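Local coordinates for protein transcription termination factor FttA (Methanosarcina mazei, PDB 2XR1) that probably terminates archaeal transcription by cutting nascent RNA where it leaves RNA polymerase, acting as a zinc-dependent endonuclease and 5'-3' exonuclease, at residues I165-T168 / V169-I173. Residues are numbered along the deposited sequence; the frame is centred on the assembly and turned at random.
Sequences ILKT and VGRKI
Val169 meets Ile165 one helical turn back. Its N donates a nearly straight hydrogen bond to Ile165 O (3.1 Å). With CG1 anti to the backbone N (chi1 167°), Val169 CG2 is set beside that N and so back toward Ile165, 4.2 Å from Ile165 CG2. The two beta-branched residues suit this side of the helix because it is turned to protein: Ile165 touches His307, and the buried Val169 reaches Pro265 and Tyr267. Round the helix, Lys167 and Arg171 run side by side on long aliphatic stems. Lys167 CD lies at the edge of the guanidinium, near its plane and 3.6 Å from Arg171 NH2, while Lys167 NZ stays 5.1 Å from Arg171 NH2. Weak, long ion pairs of Lys167 with Glu164 and of Arg171 with Glu31 would partly offset the like charges. Thr168 turns its hydroxyl back to Glu164 O, a bond that helps a threonine fit within a helix; the backbone O of Thr168 accepts from Lys172 N (3.2 Å). Gly170 N to Leu166 O (2.8 Å) and Arg171 N to Lys167 O (3.1 Å) complete a run of four i to i+4 backbone bonds, those of a regular alpha-helix, here the C-terminal part of helix 159-173, packed by its apolar side against strand 266-268 of the metallo-beta-lactamase fold.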
loop_
_atom_site.group_PDB
_atom_site.type_symbol
_atom_site.label_atom_id
_atom_site.label_comp_id
_atom_site.label_asym_id
_atom_site.label_seq_id
_atom_site.Cartn_x
_atom_site.Cartn_y
_atom_site.Cartn_z
ATOM N N ILE B 165 -20.328 22.721 3.340
ATOM C CA ILE B 165 -19.579 21.479 3.425
ATOM C C ILE B 165 -20.440 20.309 2.962
ATOM O O ILE B 165 -19.922 19.392 2.350
ATOM C CB ILE B 165 -19.128 21.192 4.871
ATOM C CG1 ILE B 165 -18.119 22.209 5.342
ATOM C CG2 ILE B 165 -18.500 19.773 5.027
ATOM C CD1 ILE B 165 -18.082 22.313 6.814
ATOM N N LEU B 166 -21.736 20.301 3.275
ATOM C CA LEU B 166 -22.616 19.241 2.782
ATOM C C LEU B 166 -22.723 19.284 1.262
ATOM O O LEU B 166 -22.728 18.235 0.619
ATOM C CB LEU B 166 -24.015 19.294 3.411
ATOM C CG LEU B 166 -24.153 18.906 4.906
ATOM C CD1 LEU B 166 -25.600 18.796 5.295
ATOM C CD2 LEU B 166 -23.445 17.629 5.247
ATOM N N LYS B 167 -22.792 20.475 0.682
ATOM C CA LYS B 167 -22.883 20.581 -0.764
ATOM C C LYS B 167 -21.642 20.039 -1.433
ATOM O O LYS B 167 -21.728 19.444 -2.505
ATOM C CB LYS B 167 -23.037 22.020 -1.211
ATOM C CG LYS B 167 -24.418 22.584 -1.115
ATOM C CD LYS B 167 -24.474 23.945 -1.837
ATOM C CE LYS B 167 -25.096 25.031 -0.972
ATOM N NZ LYS B 167 -24.710 26.393 -1.471
ATOM N N THR B 168 -20.486 20.273 -0.821
ATOM C CA THR B 168 -19.208 19.907 -1.450
ATOM C C THR B 168 -19.037 18.396 -1.401
ATOM O O THR B 168 -18.706 17.753 -2.386
ATOM C CB THR B 168 -17.987 20.684 -0.804
ATOM O OG1 THR B 168 -18.138 22.092 -1.061
ATOM C CG2 THR B 168 -16.665 20.248 -1.409
ATOM N N VAL B 169 -19.278 17.853 -0.230
ATOM C CA VAL B 169 -19.252 16.415 -0.003
ATOM C C VAL B 169 -20.249 15.708 -0.908
ATOM O O VAL B 169 -19.936 14.662 -1.484
ATOM C CB VAL B 169 -19.579 16.120 1.455
ATOM C CG1 VAL B 169 -19.876 14.663 1.639
ATOM C CG2 VAL B 169 -18.420 16.583 2.301
ATOM N N GLY B 170 -21.445 16.300 -1.019
ATOM C CA GLY B 170 -22.522 15.749 -1.828
ATOM C C GLY B 170 -22.129 15.576 -3.280
ATOM O O GLY B 170 -22.211 14.459 -3.795
ATOM N N ARG B 171 -21.670 16.668 -3.910
ATOM C CA ARG B 171 -21.243 16.666 -5.319
ATOM C C ARG B 171 -20.066 15.711 -5.597
ATOM O O ARG B 171 -19.913 15.172 -6.681
ATOM C CB ARG B 171 -20.851 18.078 -5.776
ATOM C CG ARG B 171 -21.993 19.068 -5.769
ATOM C CD ARG B 171 -21.571 20.469 -6.255
ATOM N NE ARG B 171 -22.367 21.494 -5.566
ATOM C CZ ARG B 171 -23.201 22.361 -6.127
ATOM N NH1 ARG B 171 -23.370 22.404 -7.447
ATOM N NH2 ARG B 171 -23.851 23.230 -5.344
ATOM N N LYS B 172 -19.229 15.498 -4.610
ATOM C CA LYS B 172 -18.117 14.586 -4.751
ATOM C C LYS B 172 -18.625 13.113 -4.745
ATOM O O LYS B 172 -18.170 12.259 -5.533
ATOM C CB LYS B 172 -17.126 14.890 -3.609
ATOM C CG LYS B 172 -15.971 13.919 -3.493
ATOM C CD LYS B 172 -14.661 14.633 -3.149
ATOM C CE LYS B 172 -13.639 13.660 -2.600
ATOM N NZ LYS B 172 -12.489 14.431 -2.031
ATOM N N ILE B 173 -19.579 12.823 -3.858
ATOM C CA ILE B 173 -20.221 11.512 -3.836
ATOM C C ILE B 173 -20.824 11.180 -5.213
ATOM O O ILE B 173 -20.715 10.056 -5.697
ATOM C CB ILE B 173 -21.281 11.430 -2.757
ATOM C CG1 ILE B 173 -20.625 11.480 -1.369
ATOM C CG2 ILE B 173 -22.052 10.175 -2.911
ATOM C CD1 ILE B 173 -21.576 11.516 -0.175
#